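Local coordinates for DegV family protein (Thermus thermophilus, PDB 2DT8) that binds a long-chain fatty acid such as palmitic acid, and also binds a zinc ion, at residues P27-L32 against I36-E41; G94-A99 against V112-A117; Q116-G121 against A262-H267; V122-L127 against R151-R156; A160-L165 against G172-F177. All blocks are in the same frame, centred on the assembly; numbering follows the deposited sequence.

How the contacts relate
Bound palmitate links most of the set. Contact 3 (116-121 against 262-267) lines its chain from C2 to CC near the centre of the molecule, and contact 1, its centre about 13 Å away, meets contact 3 through Asp39 OD1 and Val263 N, 2.9 Å apart. Contacts 1 and 2 both reach the mixed sheet that includes strands 24-32 and 110-114, and Leu28 CD2 packs on Thr95 OG1 at 3.6 Å. Contact 2 runs into contact 3 through the shared Gln116 and Ala117; contact 4 then uses helix 120-135, which opens in contact 3. Contact 5 lies furthest out with contact 1, touching contact 3 where Phe164 CB comes 3.2 Å from His267 O.

Contact 1. Residues P27-L32 against I36-E41; sequences PLYVNL and IYRDWE
A beta hairpin pairs strand 24-32 with strand 35-38, and its antiparallel ladder is held at Val30 and Tyr37, a hydrogen-bonded pair: Val30 N gives to Tyr37 O and Tyr37 N to Val30 O, each at 2.8 Å and close to straight. Past the end of the ladder, Asp39 N donates to Leu28 O over 2.9 Å. On the face that carries Tyr29, Asn31, Ile36 and Arg38, the Tyr29 side chain lies between two neighbours, its CG opposite the carbonyl carbon (chi1 -47°), which lays the ring by both. Ile36 CG2 touches Tyr29 CB at 3.6 Å, and Arg38 CG comes to Tyr29 CE2 at 3.8 Å. Asn31 runs alongside Ile36, its OD1 3.5 Å from Ile36 CG1, while its ND2 bonds to Thr60 and Ser62 on the strand that flanks 24-32 in this mixed sheet of the DegV fold. A glycine in place of Tyr29 would probably leave Ile36 CG2 and the Arg38 CG methylene without the surface they rest on. The other face holds Val30 and Tyr37; Tyr37 CE2 brings its ring edge to Leu32 O at 3.5 Å, and Val30 packs on helix 262-268. Asp39, also turned to that helix, bonds to Ser9 and Val263 N.

Contact 2. Residues G94-A99 against V112-A117; sequences GTVQSA and VVDTQA
Val112 leaves strand 110-114 with its CB pointing at helix 95-103, and its two methyls divide the work. CG1, set opposite the backbone N (chi1 178°), reaches Ala99 CB at 3.9 Å and lies 4.2 Å from Val96 CG1. CG2 instead meets the backbone of the helix, 3.9 Å from Ala99 O. One valine thus fits against the helix surface formed by Val96 and Ala99, residues three apart and so on the same side of it. This is the return half of a beta-alpha-beta unit, strand 82-87, helix 95-103, strand 110-114: the helix packs on the sheet, and the axes of 95-99 and 112-114 approach to 8.8 Å and run nearly antiparallel, at 167°. Val96 and Ala99 also touch His87, so the helix spans both strands of the unit, which are neighbours and parallel.

Further along the strand, Val96 CG2 comes down on Asp114 CB at 4.0 Å, the two side chains crossing at about a right angle. That aspartate meets the valine with its methylene; its carboxylate is taken up by backbone N-H groups. Asp114 OD1 accepts from Gln116 N at 2.9 Å, an Asx turn in which the donor arrives on the anti side, 25° out of the carboxylate plane, and OD2 takes Gly90 N. Thr115 OG1 follows with an ST turn to Ala117 N at 3.2 Å.

Contact 3. Residues Q116-G121 against A262-H267; sequences QAASLG and AVIASH. With PLM (palmitic acid), chain C.
The imidazole of His267 has the palmitate chain over one face: C5 of the lipid sits 3.5 Å above the ring plane, displaced toward the rim, where His267 CD2 is its nearest atom. Palmitate C3 and C4 both lie 3.8 Å from His267 NE2. Thr61 OG1, which also bonds to the palmitate, makes a hydrogen bond with NE2 and so fixes the rotation of the ring. An alanine at His267 would probably strip the C3 to C6 part of the lipid of its flat wall and leave Thr61 without this mate. One helical turn earlier, Ile264, with CG1 opposite the carbonyl carbon (chi1 -63°), carries CD1 toward the lipid and Ala118, 3.7 Å from palmitate C6, and Val263 CG1 meets C2. Helix 262-268 is thus one wall of the fatty-acid pocket of this DegV protein, and the loop leading into helix 120-135 meets it beside the lipid's far half. The two touch through Ile264 CD1, 4.2 Å from Ala118 CB and 4.1 Å from Ser119 N; Ala118 CB also lies 4.0 Å from palmitate CC. Ser119 turns its hydroxyl to Asp12 instead, a hydrogen bond beside the otherwise apolar meeting of Ala118 and Ile264.

Contact 4. Residues V122-L127 against R151-R156; sequences VGMMVL and RDHFVR
Met125, present as selenomethionine, lays its terminal methyl CE against the His153 imidazole, 3.8 Å from ND1 and 3.9 Å from CE1. Met124, also selenomethionine and next to it on the helix, sends its own CE to the root of the same side chain, 3.8 Å from His153 CB and 4.1 Å from CG. Both selenomethionine side chains cross the histidine at about a right angle and approach its ring obliquely. Their first torsions differ: CG of Met124 lies between the backbone N and the carbonyl carbon (chi1 71°), whereas that of Met125 stands opposite the carbonyl carbon (chi1 -63°). Beyond CG each chain runs extended, which lets the two methyls, starting from adjacent residues of one helix, arrive side by side at one ring.

The contact joins helix 120-135 to the residues entering strand 154-158, an outermost strand of the four-stranded mixed sheet, so the helix that follows the first sheet is tied to the second; Met124 also packs on Tyr276 and Tyr278 of strand 273-279. Two methyls give His153 no polar partner here, but its ND1 bonds to Leu149 O in the preceding helix, which fixes how the ring is turned. Beside its selenium, Met125 also packs on Thr115, at the turn after strand 110-114.

Contact 5. Residues A160-L165 against G172-F177; sequences ATLEFL and GGAQAF
The chain doubles back here: residues 160-165 lead into helix 163-168, and the 3-10 turn at 173-174 with the helical residues after it returns alongside, Leu162 and Ala174 having their CA atoms 7.8 Å apart. Leu162 makes the closest contacts between the two. Its CD1 meets Phe177 CB at 3.6 Å and also lies 3.8 Å from Ala174 O, while CD2 rests 4.4 Å from Ala174 CB. With CG placed opposite the carbonyl carbon (chi1 -64°), Leu162 extends its two methyls toward the turn, and one branch serves each of its two side-chain partners. The Phe177 side chain crosses the leucine obliquely and touches it at the root: CB takes the contact, and the ring carries on to Pro186 and Leu188 of strand 185-191 and to strand 194-201. At the start of the helix Thr161 OG1 accepts from Glu163 N over 3.0 Å, nearly straight at 163°, a capping bond that closes over Leu162 and steadies its backbone. Leu178 and Leu181 also pack on Leu162, and Ala174 reaches Leu188 and Val195. The contact therefore joins a capped helix start to the loop ahead of a two-stranded antiparallel hairpin, 185-191 with 194-201, through apolar packing.

Contact 1. Residues P27-L32 against I36-E41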
# COMPACT_ATOMS: atom_id res chain seq x y z
N PRO A 27 4.04 13.29 -3.07
CA PRO A 27 3.49 13.13 -1.72
C PRO A 27 2.02 13.39 -1.50
O PRO A 27 1.40 14.19 -2.20
CB PRO A 27 4.34 14.11 -0.90
CG PRO A 27 4.57 15.22 -1.86
CD PRO A 27 4.90 14.48 -3.16
N LEU A 28 1.46 12.67 -0.53
CA LEU A 28 0.10 12.90 -0.08
C LEU A 28 0.31 13.61 1.27
O LEU A 28 1.45 13.70 1.76
CB LEU A 28 -0.69 11.60 0.10
CG LEU A 28 -1.45 11.23 -1.19
CD1 LEU A 28 -0.52 10.53 -2.18
CD2 LEU A 28 -2.64 10.34 -0.86
N TYR A 29 -0.77 14.10 1.86
CA TYR A 29 -0.67 14.87 3.09
C TYR A 29 -1.58 14.41 4.20
O TYR A 29 -2.64 13.84 3.97
CB TYR A 29 -0.99 16.34 2.81
CG TYR A 29 -0.28 16.88 1.59
CD1 TYR A 29 -0.78 16.65 0.31
CD2 TYR A 29 0.92 17.56 1.73
CE1 TYR A 29 -0.10 17.11 -0.82
CE2 TYR A 29 1.61 18.02 0.60
CZ TYR A 29 1.09 17.79 -0.66
OH TYR A 29 1.77 18.24 -1.76
N VAL A 30 -1.13 14.70 5.42
CA VAL A 30 -1.87 14.41 6.63
C VAL A 30 -2.28 15.75 7.23
O VAL A 30 -1.45 16.65 7.38
CB VAL A 30 -1.00 13.66 7.65
CG1 VAL A 30 -1.78 13.43 8.93
CG2 VAL A 30 -0.55 12.33 7.07
N ASN A 31 -3.56 15.87 7.55
CA ASN A 31 -4.12 17.08 8.16
C ASN A 31 -4.31 16.75 9.63
O ASN A 31 -5.13 15.89 9.98
CB ASN A 31 -5.46 17.42 7.49
CG ASN A 31 -5.34 17.52 5.99
OD1 ASN A 31 -4.48 18.25 5.48
ND2 ASN A 31 -6.19 16.80 5.27
N LEU A 32 -3.54 17.43 10.48
CA LEU A 32 -3.57 17.19 11.92
C LEU A 32 -3.10 18.45 12.65
O LEU A 32 -2.30 19.23 12.15
CB LEU A 32 -2.63 16.03 12.25
CG LEU A 32 -2.60 15.52 13.70
CD1 LEU A 32 -3.84 14.70 13.96
CD2 LEU A 32 -1.35 14.67 13.91
N ILE A 36 -0.87 20.93 7.98
CA ILE A 36 -0.77 19.96 6.90
C ILE A 36 0.67 19.50 6.80
O ILE A 36 1.58 20.32 6.69
CB ILE A 36 -1.17 20.61 5.57
CG1 ILE A 36 -2.60 21.15 5.67
CG2 ILE A 36 -1.05 19.58 4.44
CD1 ILE A 36 -3.02 21.97 4.45
N TYR A 37 0.87 18.18 6.82
CA TYR A 37 2.20 17.59 6.80
C TYR A 37 2.35 16.57 5.66
O TYR A 37 1.43 15.82 5.34
CB TYR A 37 2.45 16.84 8.11
CG TYR A 37 2.32 17.68 9.35
CD1 TYR A 37 3.37 18.48 9.79
CD2 TYR A 37 1.13 17.68 10.10
CE1 TYR A 37 3.25 19.26 10.93
CE2 TYR A 37 1.01 18.46 11.25
CZ TYR A 37 2.07 19.25 11.65
OH TYR A 37 1.97 20.02 12.79
N ARG A 38 3.55 16.62 5.06
CA ARG A 38 3.82 15.67 4.00
C ARG A 38 4.12 14.26 4.51
O ARG A 38 4.93 14.05 5.40
CB ARG A 38 5.09 16.09 3.27
CG ARG A 38 4.91 17.24 2.31
CD ARG A 38 6.16 17.52 1.50
NE ARG A 38 7.13 18.37 2.19
CZ ARG A 38 8.34 17.95 2.56
NH1 ARG A 38 8.88 16.89 1.99
NH2 ARG A 38 9.01 18.60 3.50
N ASP A 39 3.43 13.31 3.86
CA ASP A 39 3.61 11.93 4.29
C ASP A 39 5.10 11.59 4.34
O ASP A 39 5.87 12.09 3.52
CB ASP A 39 2.91 11.08 3.19
CG ASP A 39 2.59 9.65 3.58
OD1 ASP A 39 2.57 9.33 4.79
OD2 ASP A 39 2.33 8.85 2.64
N TRP A 40 5.50 10.77 5.32
CA TRP A 40 6.88 10.31 5.52
C TRP A 40 7.94 11.34 5.90
O TRP A 40 8.75 11.10 6.80
CB TRP A 40 7.38 9.54 4.28
CG TRP A 40 6.80 8.14 4.17
CD1 TRP A 40 5.74 7.74 3.41
CD2 TRP A 40 7.23 6.98 4.89
NE1 TRP A 40 5.48 6.40 3.61
CE2 TRP A 40 6.37 5.91 4.53
CE3 TRP A 40 8.24 6.74 5.83
CZ2 TRP A 40 6.51 4.62 5.05
CZ3 TRP A 40 8.38 5.45 6.35
CH2 TRP A 40 7.52 4.41 5.97
N GLU A 41 7.93 12.53 5.33
CA GLU A 41 8.94 13.57 5.53
C GLU A 41 8.74 14.48 6.72
O GLU A 41 9.71 14.91 7.34
CB GLU A 41 9.00 14.47 4.29
CG GLU A 41 9.26 13.78 2.98
CD GLU A 41 10.66 13.22 2.94
OE1 GLU A 41 11.61 14.03 2.87
OE2 GLU A 41 10.82 11.99 2.99

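Contact 2. Residues G94-A99 against V112-A117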
# COMPACT_ATOMS: atom_id res chain seq x y z
N GLY A 94 -8.49 9.80 -4.23
CA GLY A 94 -8.64 10.53 -5.48
C GLY A 94 -7.31 10.70 -6.19
O GLY A 94 -7.24 11.39 -7.20
N THR A 95 -6.26 10.07 -5.68
CA THR A 95 -4.94 10.19 -6.29
C THR A 95 -4.92 9.81 -7.78
O THR A 95 -4.39 10.57 -8.60
CB THR A 95 -3.91 9.32 -5.52
OG1 THR A 95 -3.83 9.81 -4.17
CG2 THR A 95 -2.53 9.40 -6.15
N VAL A 96 -5.49 8.66 -8.13
CA VAL A 96 -5.53 8.24 -9.53
C VAL A 96 -6.19 9.31 -10.40
O VAL A 96 -5.70 9.64 -11.48
CB VAL A 96 -6.28 6.90 -9.70
CG1 VAL A 96 -6.69 6.70 -11.17
CG2 VAL A 96 -5.37 5.75 -9.26
N GLN A 97 -7.34 9.80 -10.00
CA GLN A 97 -8.02 10.88 -10.71
C GLN A 97 -7.09 12.08 -10.92
O GLN A 97 -7.11 12.70 -11.98
CB GLN A 97 -9.27 11.29 -9.93
CG GLN A 97 -9.94 12.56 -10.42
CD GLN A 97 -11.30 12.76 -9.77
OE1 GLN A 97 -11.82 13.87 -9.75
NE2 GLN A 97 -11.88 11.68 -9.25
N SER A 98 -6.36 12.57 -9.88
CA SER A 98 -5.47 13.70 -10.07
C SER A 98 -4.37 13.38 -11.09
O SER A 98 -4.01 14.22 -11.93
CB SER A 98 -4.80 14.11 -8.75
OG SER A 98 -5.72 14.83 -7.95
N ALA A 99 -3.85 12.16 -11.01
CA ALA A 99 -2.80 11.73 -11.93
C ALA A 99 -3.34 11.73 -13.37
O ALA A 99 -2.66 12.18 -14.29
CB ALA A 99 -2.29 10.34 -11.55
N VAL A 112 -1.32 5.97 -16.56
CA VAL A 112 -1.67 5.92 -15.14
C VAL A 112 -2.32 4.58 -14.84
O VAL A 112 -3.27 4.18 -15.51
CB VAL A 112 -2.66 7.05 -14.80
CG1 VAL A 112 -3.07 6.96 -13.33
CG2 VAL A 112 -2.02 8.41 -15.10
N VAL A 113 -1.79 3.88 -13.84
CA VAL A 113 -2.29 2.57 -13.44
C VAL A 113 -2.85 2.56 -12.02
O VAL A 113 -2.16 2.93 -11.06
CB VAL A 113 -1.16 1.50 -13.53
CG1 VAL A 113 -1.70 0.14 -13.09
CG2 VAL A 113 -0.60 1.43 -14.95
N ASP A 114 -4.11 2.13 -11.89
CA ASP A 114 -4.78 1.99 -10.61
C ASP A 114 -4.44 0.56 -10.20
O ASP A 114 -4.92 -0.40 -10.80
CB ASP A 114 -6.30 2.15 -10.79
CG ASP A 114 -7.06 2.01 -9.49
OD1 ASP A 114 -6.51 1.44 -8.54
OD2 ASP A 114 -8.23 2.46 -9.43
N THR A 115 -3.59 0.42 -9.18
CA THR A 115 -3.14 -0.89 -8.72
C THR A 115 -4.16 -1.64 -7.88
O THR A 115 -3.99 -2.84 -7.64
CB THR A 115 -1.89 -0.79 -7.85
OG1 THR A 115 -2.20 -0.04 -6.67
CG2 THR A 115 -0.74 -0.12 -8.62
N GLN A 116 -5.19 -0.94 -7.42
CA GLN A 116 -6.21 -1.54 -6.54
C GLN A 116 -5.57 -2.04 -5.25
O GLN A 116 -6.08 -2.95 -4.59
CB GLN A 116 -6.96 -2.69 -7.23
CG GLN A 116 -7.85 -2.22 -8.38
CD GLN A 116 -8.80 -3.30 -8.85
OE1 GLN A 116 -8.45 -4.47 -8.83
NE2 GLN A 116 -9.99 -2.91 -9.27
N ALA A 117 -4.45 -1.43 -4.89
CA ALA A 117 -3.73 -1.81 -3.68
C ALA A 117 -3.39 -0.58 -2.85
O ALA A 117 -3.73 0.55 -3.20
CB ALA A 117 -2.46 -2.57 -4.03

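Contact 3. Residues Q116-G121 against A262-H267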
# COMPACT_ATOMS: atom_id res chain seq x y z
N GLN A 116 -5.19 -0.94 -7.42
CA GLN A 116 -6.21 -1.54 -6.54
C GLN A 116 -5.57 -2.04 -5.25
O GLN A 116 -6.08 -2.95 -4.59
CB GLN A 116 -6.96 -2.69 -7.23
CG GLN A 116 -7.85 -2.22 -8.38
CD GLN A 116 -8.80 -3.30 -8.85
OE1 GLN A 116 -8.45 -4.47 -8.83
NE2 GLN A 116 -9.99 -2.91 -9.27
N ALA A 117 -4.45 -1.43 -4.89
CA ALA A 117 -3.73 -1.81 -3.68
C ALA A 117 -3.39 -0.58 -2.85
O ALA A 117 -3.73 0.55 -3.20
CB ALA A 117 -2.46 -2.57 -4.03
N ALA A 118 -2.69 -0.81 -1.74
CA ALA A 118 -2.30 0.28 -0.85
C ALA A 118 -0.97 -0.08 -0.17
O ALA A 118 -0.61 -1.25 -0.10
CB ALA A 118 -3.39 0.51 0.21
N SER A 119 -0.27 0.92 0.35
CA SER A 119 1.02 0.73 1.03
C SER A 119 1.96 -0.10 0.13
O SER A 119 1.98 0.10 -1.09
CB SER A 119 0.80 0.06 2.39
OG SER A 119 2.01 0.02 3.13
N LEU A 120 2.73 -1.02 0.71
CA LEU A 120 3.65 -1.83 -0.10
C LEU A 120 2.96 -2.71 -1.15
O LEU A 120 3.63 -3.35 -1.96
CB LEU A 120 4.56 -2.68 0.79
CG LEU A 120 5.78 -1.91 1.28
CD1 LEU A 120 6.63 -2.82 2.15
CD2 LEU A 120 6.59 -1.39 0.11
N GLY A 121 1.63 -2.77 -1.12
CA GLY A 121 0.91 -3.50 -2.15
C GLY A 121 1.13 -2.74 -3.45
O GLY A 121 1.20 -3.33 -4.54
N ALA A 262 2.36 7.60 7.25
CA ALA A 262 1.40 8.33 8.06
C ALA A 262 0.05 8.44 7.37
O ALA A 262 -1.00 8.39 8.03
CB ALA A 262 1.94 9.71 8.36
N VAL A 263 0.04 8.57 6.04
CA VAL A 263 -1.23 8.67 5.34
C VAL A 263 -2.03 7.37 5.44
O VAL A 263 -3.22 7.39 5.77
CB VAL A 263 -1.04 9.10 3.87
CG1 VAL A 263 -2.34 8.91 3.08
CG2 VAL A 263 -0.64 10.58 3.82
N ILE A 264 -1.39 6.23 5.20
CA ILE A 264 -2.11 4.97 5.32
C ILE A 264 -2.51 4.72 6.78
O ILE A 264 -3.64 4.31 7.07
CB ILE A 264 -1.26 3.77 4.82
CG1 ILE A 264 -0.97 3.93 3.33
CG2 ILE A 264 -2.00 2.46 5.10
CD1 ILE A 264 -2.20 3.82 2.44
N ALA A 265 -1.59 4.98 7.72
CA ALA A 265 -1.86 4.75 9.13
C ALA A 265 -3.01 5.61 9.67
O ALA A 265 -3.67 5.22 10.64
CB ALA A 265 -0.61 5.00 9.95
N SER A 266 -3.23 6.77 9.06
CA SER A 266 -4.32 7.66 9.47
C SER A 266 -5.68 6.99 9.26
O SER A 266 -6.68 7.37 9.89
CB SER A 266 -4.30 8.97 8.66
OG SER A 266 -3.20 9.79 9.03
N HIS A 267 -5.71 6.01 8.37
CA HIS A 267 -6.94 5.27 8.08
C HIS A 267 -7.00 3.90 8.74
O HIS A 267 -8.07 3.47 9.16
CB HIS A 267 -7.12 5.14 6.58
CG HIS A 267 -7.39 6.45 5.92
ND1 HIS A 267 -8.65 7.01 5.84
CD2 HIS A 267 -6.54 7.38 5.41
CE1 HIS A 267 -8.56 8.21 5.31
NE2 HIS A 267 -7.29 8.46 5.04
C1 PLM C . -6.33 10.38 0.45
O1 PLM C . -6.74 10.39 -0.82
O2 PLM C . -6.62 11.30 1.19
C2 PLM C . -5.51 9.21 0.97
C3 PLM C . -6.45 8.08 1.39
C4 PLM C . -5.66 6.90 1.96
C5 PLM C . -6.62 5.78 2.32
C6 PLM C . -5.85 4.55 2.81
C7 PLM C . -6.84 3.48 3.20
C8 PLM C . -6.11 2.19 3.49
C9 PLM C . -7.14 1.06 3.55
CA PLM C . -6.60 -0.08 4.39
CB PLM C . -5.75 -0.96 3.50
CC PLM C . -4.30 -0.81 3.89
CD PLM C . -3.73 -2.18 4.22
CE PLM C . -2.33 -2.02 4.79
CF PLM C . -1.78 -3.38 5.23
CG PLM C . -1.29 -4.16 4.01

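Contact 4. Residues V122-L127 against R151-R156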
# COMPACT_ATOMS: atom_id res chain seq x y z
N VAL A 122 1.22 -1.42 -3.35
CA VAL A 122 1.49 -0.59 -4.52
C VAL A 122 3.01 -0.64 -4.74
O VAL A 122 3.49 -0.83 -5.86
CB VAL A 122 1.08 0.88 -4.28
CG1 VAL A 122 1.38 1.70 -5.53
CG2 VAL A 122 -0.40 0.96 -3.92
N GLY A 123 3.75 -0.48 -3.65
CA GLY A 123 5.20 -0.49 -3.74
C GLY A 123 5.79 -1.72 -4.40
O GLY A 123 6.74 -1.59 -5.20
N MSE A 124 5.26 -2.90 -4.10
CA MSE A 124 5.79 -4.13 -4.69
C MSE A 124 5.58 -4.15 -6.19
O MSE A 124 6.39 -4.70 -6.93
CB MSE A 124 5.17 -5.38 -4.07
CG MSE A 124 3.72 -5.60 -4.44
SE MSE A 124 2.96 -7.02 -3.38
CE MSE A 124 1.36 -7.28 -4.42
N MSE A 125 4.48 -3.55 -6.66
CA MSE A 125 4.22 -3.50 -8.09
C MSE A 125 5.18 -2.50 -8.75
O MSE A 125 5.64 -2.71 -9.88
CB MSE A 125 2.77 -3.14 -8.36
CG MSE A 125 1.82 -4.18 -7.81
SE MSE A 125 0.04 -3.96 -8.46
CE MSE A 125 -0.90 -5.01 -7.16
N VAL A 126 5.48 -1.41 -8.06
CA VAL A 126 6.43 -0.43 -8.58
C VAL A 126 7.79 -1.13 -8.73
O VAL A 126 8.45 -0.99 -9.76
CB VAL A 126 6.57 0.77 -7.62
CG1 VAL A 126 7.74 1.65 -8.02
CG2 VAL A 126 5.30 1.57 -7.62
N LEU A 127 8.19 -1.89 -7.72
CA LEU A 127 9.45 -2.60 -7.77
C LEU A 127 9.47 -3.65 -8.88
O LEU A 127 10.49 -3.82 -9.56
CB LEU A 127 9.74 -3.26 -6.42
CG LEU A 127 9.98 -2.28 -5.26
CD1 LEU A 127 10.13 -3.07 -3.97
CD2 LEU A 127 11.21 -1.41 -5.50
N ARG A 151 -4.73 -8.82 -10.61
CA ARG A 151 -5.71 -9.90 -10.52
C ARG A 151 -5.35 -11.02 -9.55
O ARG A 151 -6.24 -11.65 -8.96
CB ARG A 151 -5.93 -10.51 -11.90
CG ARG A 151 -6.55 -9.56 -12.92
CD ARG A 151 -6.67 -10.22 -14.30
NE ARG A 151 -7.43 -11.47 -14.24
CZ ARG A 151 -8.19 -11.93 -15.23
NH1 ARG A 151 -8.36 -11.22 -16.34
NH2 ARG A 151 -8.78 -13.11 -15.12
N ASP A 152 -4.00 -11.21 -9.44
CA ASP A 152 -3.49 -12.29 -8.61
C ASP A 152 -2.43 -11.87 -7.60
O ASP A 152 -1.24 -11.83 -7.90
CB ASP A 152 -2.95 -13.39 -9.54
CG ASP A 152 -2.36 -14.58 -8.78
OD1 ASP A 152 -2.87 -14.92 -7.70
OD2 ASP A 152 -1.38 -15.18 -9.29
N HIS A 153 -2.88 -11.50 -6.41
CA HIS A 153 -1.96 -11.17 -5.33
C HIS A 153 -2.65 -11.49 -4.01
O HIS A 153 -3.82 -11.88 -3.98
CB HIS A 153 -1.45 -9.71 -5.39
CG HIS A 153 -2.48 -8.67 -5.12
ND1 HIS A 153 -3.11 -7.97 -6.13
CD2 HIS A 153 -2.93 -8.13 -3.96
CE1 HIS A 153 -3.89 -7.05 -5.60
NE2 HIS A 153 -3.80 -7.12 -4.29
N PHE A 154 -1.89 -11.38 -2.94
CA PHE A 154 -2.39 -11.71 -1.62
C PHE A 154 -2.21 -10.57 -0.65
O PHE A 154 -1.22 -9.85 -0.71
CB PHE A 154 -1.61 -12.92 -1.09
CG PHE A 154 -2.02 -13.35 0.27
CD1 PHE A 154 -3.11 -14.20 0.44
CD2 PHE A 154 -1.34 -12.90 1.40
CE1 PHE A 154 -3.51 -14.61 1.71
CE2 PHE A 154 -1.73 -13.30 2.67
CZ PHE A 154 -2.82 -14.15 2.82
N VAL A 155 -3.19 -10.39 0.23
CA VAL A 155 -3.09 -9.40 1.29
C VAL A 155 -3.99 -9.73 2.47
O VAL A 155 -5.16 -10.09 2.30
CB VAL A 155 -3.38 -7.94 0.81
CG1 VAL A 155 -4.71 -7.85 0.08
CG2 VAL A 155 -3.37 -6.99 2.03
N ARG A 156 -3.41 -9.65 3.66
CA ARG A 156 -4.15 -9.84 4.90
C ARG A 156 -3.57 -8.87 5.91
O ARG A 156 -2.36 -8.65 5.94
CB ARG A 156 -4.00 -11.25 5.46
CG ARG A 156 -4.80 -12.32 4.75
CD ARG A 156 -6.30 -12.11 4.89
NE ARG A 156 -7.06 -13.22 4.32
CZ ARG A 156 -7.26 -13.41 3.01
NH1 ARG A 156 -6.75 -12.56 2.13
NH2 ARG A 156 -7.97 -14.45 2.59

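Contact 5. Residues A160-L165 against G172-F177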
# COMPACT_ATOMS: atom_id res chain seq x y z
N ALA A 160 -5.94 -2.67 15.47
CA ALA A 160 -6.34 -2.66 16.88
C ALA A 160 -7.81 -2.28 17.02
O ALA A 160 -8.50 -2.77 17.91
CB ALA A 160 -5.48 -1.66 17.67
N THR A 161 -8.28 -1.41 16.13
CA THR A 161 -9.66 -0.96 16.16
C THR A 161 -10.13 -0.65 14.75
O THR A 161 -9.32 -0.35 13.87
CB THR A 161 -9.84 0.34 17.00
OG1 THR A 161 -11.19 0.80 16.88
CG2 THR A 161 -8.91 1.45 16.49
N LEU A 162 -11.43 -0.74 14.53
CA LEU A 162 -11.99 -0.43 13.23
C LEU A 162 -12.37 1.06 13.17
O LEU A 162 -12.83 1.54 12.14
CB LEU A 162 -13.24 -1.28 12.96
CG LEU A 162 -13.05 -2.79 12.85
CD1 LEU A 162 -14.42 -3.45 12.69
CD2 LEU A 162 -12.17 -3.12 11.67
N GLU A 163 -12.14 1.79 14.26
CA GLU A 163 -12.54 3.19 14.32
C GLU A 163 -11.92 4.14 13.31
O GLU A 163 -12.59 5.07 12.83
CB GLU A 163 -12.34 3.73 15.74
CG GLU A 163 -13.02 5.08 16.03
CD GLU A 163 -14.54 5.04 15.95
OE1 GLU A 163 -15.13 3.95 16.10
OE2 GLU A 163 -15.13 6.12 15.76
N PHE A 164 -10.64 3.96 12.99
CA PHE A 164 -10.03 4.85 12.01
C PHE A 164 -10.55 4.57 10.61
O PHE A 164 -10.73 5.50 9.80
CB PHE A 164 -8.50 4.74 12.05
CG PHE A 164 -7.88 5.38 13.26
CD1 PHE A 164 -8.05 4.83 14.53
CD2 PHE A 164 -7.13 6.54 13.14
CE1 PHE A 164 -7.48 5.42 15.65
CE2 PHE A 164 -6.55 7.14 14.26
CZ PHE A 164 -6.73 6.57 15.52
N LEU A 165 -10.81 3.30 10.32
CA LEU A 165 -11.35 2.93 9.02
C LEU A 165 -12.76 3.51 8.89
O LEU A 165 -13.15 4.03 7.85
CB LEU A 165 -11.34 1.41 8.87
CG LEU A 165 -9.98 0.80 8.51
CD1 LEU A 165 -10.03 -0.70 8.67
CD2 LEU A 165 -9.61 1.18 7.10
N GLY A 172 -15.03 0.04 4.07
CA GLY A 172 -15.57 -0.90 3.11
C GLY A 172 -16.34 -2.06 3.75
O GLY A 172 -17.19 -1.84 4.61
N GLY A 173 -16.04 -3.28 3.31
CA GLY A 173 -16.72 -4.46 3.83
C GLY A 173 -16.43 -4.79 5.28
O GLY A 173 -17.10 -5.63 5.87
N ALA A 174 -15.42 -4.15 5.87
CA ALA A 174 -15.10 -4.41 7.26
C ALA A 174 -16.20 -3.86 8.16
O ALA A 174 -16.21 -4.07 9.37
CB ALA A 174 -13.75 -3.79 7.63
N GLN A 175 -17.13 -3.13 7.56
CA GLN A 175 -18.23 -2.57 8.33
C GLN A 175 -19.06 -3.70 8.93
O GLN A 175 -19.72 -3.51 9.95
CB GLN A 175 -19.11 -1.72 7.44
CG GLN A 175 -20.22 -1.02 8.19
CD GLN A 175 -20.05 0.47 8.15
OE1 GLN A 175 -19.49 1.07 9.06
NE2 GLN A 175 -20.49 1.07 7.05
N ALA A 176 -19.02 -4.86 8.30
CA ALA A 176 -19.78 -6.01 8.78
C ALA A 176 -19.30 -6.44 10.17
O ALA A 176 -20.02 -7.11 10.90
CB ALA A 176 -19.65 -7.18 7.80
N PHE A 177 -18.08 -6.05 10.53
CA PHE A 177 -17.54 -6.42 11.83
C PHE A 177 -17.88 -5.40 12.92
O PHE A 177 -17.73 -5.70 14.10
CB PHE A 177 -16.02 -6.58 11.78
CG PHE A 177 -15.55 -7.79 11.02
CD1 PHE A 177 -16.40 -8.88 10.81
CD2 PHE A 177 -14.25 -7.87 10.55
CE1 PHE A 177 -15.96 -10.02 10.13
CE2 PHE A 177 -13.79 -9.00 9.87
CZ PHE A 177 -14.65 -10.08 9.67